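Long-range contact in ABC transporter substrate binding protein (Ribose) (Agrobacterium vitis S4, PDB 4WT7), which probably binds a sugar or sugar alcohol for uptake by an ABC transporter, and holds D-allitol in this crystal: residues A[149-161]-A[218-230]. Residues are numbered along the deposited sequence; the frame is centred on the assembly and turned at random.
Sequences IGGEGNVVVFNGF and SIKAIWSAWDIPQ. With X9X (D-allitol), chain C.
Backbone hydrogen bonds from Val156 N to Ala221 O, from Trp223 N to Val156 O and, at 2.8 Å, from Phe158 N to Trp223 O tie strands 153-158 and 221-224 together as parallel neighbours in the sheet of one lobe of a periplasmic binding protein fold. Val156, Phe158 and Ile222 lie on one face of the sheet, where helix 198-212 touches Phe158; Val155, Val157, Ala221 and Trp223 lie on the other, where Leu174 of helix 165-178 meets Val157 and Trp223.

At the start of the strands, Lys220 reaches back past Gly153 to the turn 149-152. Its CB rests on Ile149 CG2 (3.8 Å), and CG passes Gly153 CA at 3.9 Å. The bend at chi2 (-114°) turns CD to within 4.1 Å of Glu152 O, that at chi3 (-64°) brings CE against Ile149 CB (3.7 Å), and chi4 swings NZ onto the carbonyls, where it bonds Ile149 O (3.2 Å) and, weakly, Glu152 O. This grips the turn that follows helix 134-148.

At the opposite end a water bridges Phe158 O and Ala225 N, continuing the link between the chains where the strands diverge toward the allitol pocket. There the Trp226 indole is sandwiched between Pro229 CD, over its centre, and allitol CAI, nearer the rim of the opposite face. Asp193 OD2 accepts a hydrogen bond from Trp226 NE1, while the indole edge is turned to the face of Phe161 in an offset edge-to-face pair, planes at 89°, bringing NE1 to 3.8 Å from Phe161 CD1.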
ATOM      1  N   ILE A 149       4.421  -2.229  23.069  1.00 17.62           N
ATOM      2  CA  ILE A 149       5.315  -1.323  23.784  1.00 17.46           C
ATOM      3  C   ILE A 149       4.788  -0.966  25.169  1.00 19.22           C
ATOM      4  O   ILE A 149       5.300  -0.062  25.811  1.00 18.27           O
ATOM      5  CB  ILE A 149       5.645  -0.012  23.012  1.00 17.74           C
ATOM      6  CG1 ILE A 149       4.424   0.906  22.903  1.00 17.70           C
ATOM      7  CG2 ILE A 149       6.257  -0.303  21.640  1.00 17.87           C
ATOM      8  CD1 ILE A 149       4.806   2.286  22.422  1.00 18.82           C
ATOM      9  N   GLY A 150       3.807  -1.712  25.649  1.00 25.19           N
ATOM     10  CA  GLY A 150       3.323  -1.515  26.993  1.00 25.36           C
ATOM     11  C   GLY A 150       2.506  -0.251  27.172  1.00 27.92           C
ATOM     12  O   GLY A 150       2.284   0.183  28.309  1.00 28.46           O
ATOM     13  N   GLY A 151       2.032   0.341  26.076  1.00 16.85           N
ATOM     14  CA  GLY A 151       1.139   1.457  26.196  1.00 16.55           C
ATOM     15  C   GLY A 151       1.892   2.735  26.496  1.00 16.88           C
ATOM     16  O   GLY A 151       1.284   3.744  26.887  1.00 16.88           O
ATOM     17  N   GLU A 152       3.199   2.725  26.239  1.00 27.21           N
ATOM     18  CA  GLU A 152       4.062   3.830  26.637  1.00 29.24           C
ATOM     19  C   GLU A 152       5.352   3.851  25.814  1.00 28.41           C
ATOM     20  O   GLU A 152       5.954   2.819  25.570  1.00 29.57           O
ATOM     21  CB  GLU A 152       4.371   3.680  28.135  1.00 30.94           C
ATOM     22  CG  GLU A 152       5.308   4.699  28.710  1.00 34.86           C
ATOM     23  CD  GLU A 152       5.322   4.663  30.241  1.00 39.99           C
ATOM     24  OE1 GLU A 152       4.959   3.599  30.820  1.00 35.18           O
ATOM     25  OE2 GLU A 152       5.674   5.713  30.850  1.00 43.83           O
ATOM     26  N   GLY A 153       5.757   5.035  25.369  1.00 26.52           N
ATOM     27  CA  GLY A 153       7.010   5.199  24.659  1.00 27.23           C
ATOM     28  C   GLY A 153       6.935   5.996  23.365  1.00 25.60           C
ATOM     29  O   GLY A 153       5.861   6.380  22.895  1.00 25.34           O
ATOM     30  N   ASN A 154       8.104   6.203  22.769  1.00 17.34           N
ATOM     31  CA  ASN A 154       8.255   7.072  21.623  1.00 18.61           C
ATOM     32  C   ASN A 154       8.325   6.266  20.334  1.00 19.12           C
ATOM     33  O   ASN A 154       8.958   5.193  20.273  1.00 16.41           O
ATOM     34  CB  ASN A 154       9.474   7.984  21.824  1.00 18.96           C
ATOM     35  CG  ASN A 154       9.285   8.939  23.006  1.00 20.38           C
ATOM     36  OD1 ASN A 154       8.191   9.470  23.220  1.00 21.13           O
ATOM     37  ND2 ASN A 154      10.320   9.114  23.800  1.00 22.26           N
ATOM     38  N   VAL A 155       7.628   6.773  19.324  1.00 20.16           N
ATOM     39  CA  VAL A 155       7.466   6.097  18.042  1.00 17.30           C
ATOM     40  C   VAL A 155       7.959   6.981  16.918  1.00 17.31           C
ATOM     41  O   VAL A 155       7.534   8.135  16.784  1.00 16.60           O
ATOM     42  CB  VAL A 155       5.985   5.752  17.790  1.00 15.50           C
ATOM     43  CG1 VAL A 155       5.820   4.960  16.510  1.00 14.61           C
ATOM     44  CG2 VAL A 155       5.427   4.958  18.953  1.00 15.09           C
ATOM     45  N   VAL A 156       8.872   6.446  16.117  1.00 14.38           N
ATOM     46  CA  VAL A 156       9.321   7.120  14.931  1.00 16.34           C
ATOM     47  C   VAL A 156       8.353   6.709  13.829  1.00 16.36           C
ATOM     48  O   VAL A 156       8.005   5.517  13.667  1.00 13.06           O
ATOM     49  CB  VAL A 156      10.758   6.707  14.543  1.00 16.55           C
ATOM     50  CG1 VAL A 156      11.164   7.350  13.236  1.00 17.33           C
ATOM     51  CG2 VAL A 156      11.769   7.052  15.649  1.00 19.61           C
ATOM     52  N   VAL A 157       7.899   7.689  13.073  1.00 12.95           N
ATOM     53  CA  VAL A 157       6.834   7.446  12.117  1.00 12.23           C
ATOM     54  C   VAL A 157       7.332   7.874  10.751  1.00 12.02           C
ATOM     55  O   VAL A 157       7.862   8.988  10.629  1.00 12.30           O
ATOM     56  CB  VAL A 157       5.575   8.291  12.465  1.00 12.00           C
ATOM     57  CG1 VAL A 157       4.766   8.516  11.241  1.00 11.39           C
ATOM     58  CG2 VAL A 157       4.738   7.646  13.572  1.00 12.03           C
ATOM     59  N   PHE A 158       7.195   7.005   9.749  1.00 11.60           N
ATOM     60  CA  PHE A 158       7.422   7.357   8.338  1.00 11.33           C
ATOM     61  C   PHE A 158       6.049   7.671   7.744  1.00 10.78           C
ATOM     62  O   PHE A 158       5.169   6.793   7.712  1.00 10.39           O
ATOM     63  CB  PHE A 158       8.014   6.180   7.538  1.00 11.23           C
ATOM     64  CG  PHE A 158       9.530   5.990   7.695  1.00 13.84           C
ATOM     65  CD1 PHE A 158      10.433   6.719   6.916  1.00 12.01           C
ATOM     66  CD2 PHE A 158      10.037   5.036   8.566  1.00 12.36           C
ATOM     67  CE1 PHE A 158      11.821   6.523   7.043  1.00 12.57           C
ATOM     68  CE2 PHE A 158      11.413   4.840   8.696  1.00 13.38           C
ATOM     69  CZ  PHE A 158      12.300   5.569   7.921  1.00 13.00           C
ATOM     70  N   ASN A 159       5.865   8.902   7.268  1.00 12.83           N
ATOM     71  CA  ASN A 159       4.562   9.334   6.776  1.00 11.63           C
ATOM     72  C   ASN A 159       4.773  10.179   5.533  1.00 12.60           C
ATOM     73  O   ASN A 159       4.440  11.363   5.514  1.00 13.21           O
ATOM     74  CB  ASN A 159       3.821  10.090   7.888  1.00 10.83           C
ATOM     75  CG  ASN A 159       2.414  10.546   7.483  1.00 10.75           C
ATOM     76  OD1 ASN A 159       1.740   9.935   6.641  1.00 12.03           O
ATOM     77  ND2 ASN A 159       1.971  11.641   8.084  1.00 11.24           N
ATOM     78  N   GLY A 160       5.371   9.570   4.500  1.00 10.37           N
ATOM     79  CA  GLY A 160       5.748  10.288   3.291  1.00 10.15           C
ATOM     80  C   GLY A 160       4.785  10.090   2.129  1.00  9.67           C
ATOM     81  O   GLY A 160       5.000  10.591   1.030  1.00  9.69           O
ATOM     82  N   PHE A 161       3.729   9.324   2.351  1.00  9.98           N
ATOM     83  CA  PHE A 161       2.759   9.080   1.286  1.00 10.51           C
ATOM     84  C   PHE A 161       1.327   9.353   1.744  1.00 10.85           C
ATOM     85  O   PHE A 161       0.382   8.622   1.380  1.00  9.39           O
ATOM     86  CB  PHE A 161       2.921   7.664   0.734  1.00 10.33           C
ATOM     87  CG  PHE A 161       4.250   7.450   0.024  1.00 12.06           C
ATOM     88  CD1 PHE A 161       5.376   7.065   0.735  1.00 11.52           C
ATOM     89  CD2 PHE A 161       4.370   7.685  -1.340  1.00 12.28           C
ATOM     90  CE1 PHE A 161       6.577   6.892   0.100  1.00 12.70           C
ATOM     91  CE2 PHE A 161       5.572   7.517  -1.989  1.00 13.27           C
ATOM     92  CZ  PHE A 161       6.692   7.127  -1.258  1.00 12.13           C
ATOM     93  N   SER A 218      14.638   5.235  24.618  1.00 23.25           N
ATOM     94  CA  SER A 218      14.070   6.531  24.237  1.00 24.81           C
ATOM     95  C   SER A 218      13.306   6.485  22.903  1.00 24.28           C
ATOM     96  O   SER A 218      12.663   7.467  22.495  1.00 24.49           O
ATOM     97  CB  SER A 218      15.162   7.605  24.192  1.00 24.93           C
ATOM     98  OG  SER A 218      16.070   7.357  23.140  1.00 24.08           O
ATOM     99  N   ILE A 219      13.432   5.366  22.204  1.00 24.78           N
ATOM    100  CA  ILE A 219      12.571   5.030  21.058  1.00 23.64           C
ATOM    101  C   ILE A 219      12.116   3.594  21.296  1.00 21.01           C
ATOM    102  O   ILE A 219      12.913   2.773  21.735  1.00 19.88           O
ATOM    103  CB  ILE A 219      13.336   5.086  19.724  1.00 21.36           C
ATOM    104  CG1 ILE A 219      13.879   6.493  19.494  1.00 20.72           C
ATOM    105  CG2 ILE A 219      12.447   4.608  18.583  1.00 19.89           C
ATOM    106  CD1 ILE A 219      14.741   6.650  18.278  1.00 20.38           C
ATOM    107  N   LYS A 220      10.850   3.285  21.035  1.00 18.72           N
ATOM    108  CA  LYS A 220      10.358   1.933  21.283  1.00 18.36           C
ATOM    109  C   LYS A 220       9.842   1.282  20.017  1.00 18.51           C
ATOM    110  O   LYS A 220       9.849   0.040  19.903  1.00 17.46           O
ATOM    111  CB  LYS A 220       9.279   1.923  22.363  1.00 19.23           C
ATOM    112  CG  LYS A 220       9.709   2.592  23.649  1.00 23.29           C
ATOM    113  CD  LYS A 220       9.828   1.658  24.842  1.00 21.78           C
ATOM    114  CE  LYS A 220       8.464   1.065  25.195  1.00 23.18           C
ATOM    115  NZ  LYS A 220       8.123   1.104  26.651  1.00 23.29           N
ATOM    116  N   ALA A 221       9.404   2.101  19.058  1.00 17.02           N
ATOM    117  CA  ALA A 221       8.891   1.568  17.812  1.00 16.22           C
ATOM    118  C   ALA A 221       9.146   2.486  16.614  1.00 16.03           C
ATOM    119  O   ALA A 221       9.421   3.699  16.764  1.00 16.45           O
ATOM    120  CB  ALA A 221       7.410   1.301  17.940  1.00 15.66           C
ATOM    121  N   ILE A 222       9.070   1.884  15.433  1.00 15.49           N
ATOM    122  CA  ILE A 222       9.113   2.618  14.188  1.00 15.25           C
ATOM    123  C   ILE A 222       7.973   2.094  13.306  1.00 14.43           C
ATOM    124  O   ILE A 222       7.886   0.872  13.015  1.00 14.12           O
ATOM    125  CB  ILE A 222      10.430   2.422  13.466  1.00 15.60           C
ATOM    126  CG1 ILE A 222      11.592   2.726  14.411  1.00 16.48           C
ATOM    127  CG2 ILE A 222      10.497   3.304  12.235  1.00 15.48           C
ATOM    128  CD1 ILE A 222      12.894   2.619  13.745  1.00 16.94           C
ATOM    129  N   TRP A 223       7.127   3.018  12.904  1.00 14.15           N
ATOM    130  CA  TRP A 223       5.919   2.725  12.150  1.00 13.44           C
ATOM    131  C   TRP A 223       6.057   3.246  10.735  1.00 13.24           C
ATOM    132  O   TRP A 223       6.619   4.321  10.510  1.00 13.63           O
ATOM    133  CB  TRP A 223       4.739   3.424  12.818  1.00 13.37           C
ATOM    134  CG  TRP A 223       3.376   3.240  12.136  1.00 12.72           C
ATOM    135  CD1 TRP A 223       2.407   2.349  12.495  1.00 12.39           C
ATOM    136  CD2 TRP A 223       2.852   3.964  11.007  1.00 12.41           C
ATOM    137  NE1 TRP A 223       1.313   2.473  11.670  1.00 11.91           N
ATOM    138  CE2 TRP A 223       1.561   3.448  10.742  1.00 11.89           C
ATOM    139  CE3 TRP A 223       3.343   4.990  10.191  1.00 12.59           C
ATOM    140  CZ2 TRP A 223       0.751   3.932   9.699  1.00 11.54           C
ATOM    141  CZ3 TRP A 223       2.563   5.458   9.160  1.00 12.24           C
ATOM    142  CH2 TRP A 223       1.272   4.936   8.922  1.00 11.71           C
ATOM    143  N   SER A 224       5.503   2.492   9.793  1.00 13.51           N
ATOM    144  CA  SER A 224       5.448   2.885   8.398  1.00 12.47           C
ATOM    145  C   SER A 224       4.132   2.387   7.836  1.00 11.83           C
ATOM    146  O   SER A 224       3.578   1.411   8.335  1.00 13.42           O
ATOM    147  CB  SER A 224       6.598   2.219   7.655  1.00 13.54           C
ATOM    148  OG  SER A 224       7.813   2.533   8.308  1.00 17.36           O
ATOM    149  N   ALA A 225       3.674   3.005   6.755  1.00 11.61           N
ATOM    150  CA  ALA A 225       2.351   2.702   6.206  1.00 11.07           C
ATOM    151  C   ALA A 225       2.402   1.513   5.243  1.00 10.77           C
ATOM    152  O   ALA A 225       1.362   0.940   4.878  1.00 10.35           O
ATOM    153  CB  ALA A 225       1.775   3.947   5.509  1.00 11.04           C
ATOM    154  N   TRP A 226       3.623   1.157   4.837  1.00 11.07           N
ATOM    155  CA  TRP A 226       3.890   0.013   3.993  1.00 10.95           C
ATOM    156  C   TRP A 226       5.270  -0.506   4.395  1.00 11.44           C
ATOM    157  O   TRP A 226       5.986   0.168   5.107  1.00 11.84           O
ATOM    158  CB  TRP A 226       3.820   0.367   2.509  1.00 10.88           C
ATOM    159  CG  TRP A 226       4.751   1.454   2.103  1.00 11.35           C
ATOM    160  CD1 TRP A 226       4.789   2.736   2.592  1.00 11.58           C
ATOM    161  CD2 TRP A 226       5.755   1.378   1.105  1.00 11.73           C
ATOM    162  NE1 TRP A 226       5.786   3.456   1.976  1.00 12.09           N
ATOM    163  CE2 TRP A 226       6.389   2.651   1.048  1.00 12.20           C
ATOM    164  CE3 TRP A 226       6.182   0.384   0.245  1.00 11.81           C
ATOM    165  CZ2 TRP A 226       7.451   2.917   0.172  1.00 12.75           C
ATOM    166  CZ3 TRP A 226       7.219   0.651  -0.624  1.00 12.34           C
ATOM    167  CH2 TRP A 226       7.845   1.899  -0.651  1.00 12.81           C
ATOM    168  N   ASP A 227       5.669  -1.665   3.904  1.00 11.47           N
ATOM    169  CA  ASP A 227       6.708  -2.419   4.608  1.00 11.90           C
ATOM    170  C   ASP A 227       8.141  -2.343   4.049  1.00 12.49           C
ATOM    171  O   ASP A 227       9.062  -2.843   4.671  1.00 12.93           O
ATOM    172  CB  ASP A 227       6.233  -3.851   4.888  1.00 11.69           C
ATOM    173  CG  ASP A 227       6.192  -4.748   3.645  1.00 11.61           C
ATOM    174  OD1 ASP A 227       6.479  -4.268   2.523  1.00 11.68           O
ATOM    175  OD2 ASP A 227       5.864  -5.952   3.837  1.00 11.53           O
ATOM    176  N   ILE A 228       8.335  -1.671   2.914  1.00 12.58           N
ATOM    177  CA  ILE A 228       9.674  -1.504   2.382  1.00 13.24           C
ATOM    178  C   ILE A 228      10.515  -0.517   3.204  1.00 14.15           C
ATOM    179  O   ILE A 228      11.700  -0.801   3.468  1.00 15.05           O
ATOM    180  CB  ILE A 228       9.619  -1.171   0.870  1.00 13.27           C
ATOM    181  CG1 ILE A 228       8.841  -2.282   0.137  1.00 12.84           C
ATOM    182  CG2 ILE A 228      10.995  -1.044   0.281  1.00 14.04           C
ATOM    183  CD1 ILE A 228       9.300  -3.730   0.483  1.00 13.02           C
ATOM    184  N   PRO A 229       9.927   0.612   3.652  1.00 13.59           N
ATOM    185  CA  PRO A 229      10.684   1.435   4.622  1.00 14.13           C
ATOM    186  C   PRO A 229      10.917   0.643   5.920  1.00 14.23           C
ATOM    187  O   PRO A 229      11.997   0.732   6.558  1.00 14.87           O
ATOM    188  CB  PRO A 229       9.766   2.617   4.887  1.00 13.87           C
ATOM    189  CG  PRO A 229       8.864   2.676   3.667  1.00 13.38           C
ATOM    190  CD  PRO A 229       8.704   1.278   3.174  1.00 13.06           C
ATOM    191  N   GLN A 230       9.917  -0.154   6.298  1.00 13.66           N
ATOM    192  CA  GLN A 230      10.066  -1.031   7.450  1.00 13.77           C
ATOM    193  C   GLN A 230      11.334  -1.867   7.306  1.00 14.34           C
ATOM    194  O   GLN A 230      12.094  -2.002   8.253  1.00 14.84           O
ATOM    195  CB  GLN A 230       8.838  -1.920   7.655  1.00 13.16           C
ATOM    196  CG  GLN A 230       8.871  -2.786   8.915  1.00 13.32           C
ATOM    197  CD  GLN A 230       7.691  -3.772   8.972  1.00 12.79           C
ATOM    198  OE1 GLN A 230       6.912  -3.905   8.015  1.00 12.32           O
ATOM    199  NE2 GLN A 230       7.568  -4.470  10.094  1.00 12.95           N
TER
HETATM  200  OAA X9X C 401       2.026   4.299  -1.967  1.00 12.22           O
HETATM  201  CAG X9X C 401       2.987   3.488  -1.392  1.00  5.73           C
HETATM  202  CAI X9X C 401       2.586   2.125  -0.932  1.00  5.41           C
HETATM  203  OAC X9X C 401       1.778   2.172   0.219  1.00  9.79           O
HETATM  204  CAK X9X C 401       2.004   1.320  -2.058  1.00  1.73           C
HETATM  205  OAE X9X C 401       2.932   1.381  -3.072  1.00 10.31           O
HETATM  206  CAL X9X C 401       1.870  -0.159  -1.689  1.00 12.27           C
HETATM  207  OAF X9X C 401       3.083  -0.690  -1.282  1.00  9.48           O
HETATM  208  CAJ X9X C 401       0.758  -0.529  -0.729  1.00  8.59           C
HETATM  209  OAD X9X C 401       1.075  -0.330   0.605  1.00 10.55           O
HETATM  210  CAH X9X C 401      -0.601   0.067  -1.034  1.00  7.04           C
HETATM  211  OAB X9X C 401      -1.707  -0.707  -0.623  1.00 10.03           O
HETATM  212  O   HOH W   1       5.008   5.422   5.294  1.00  7.17           O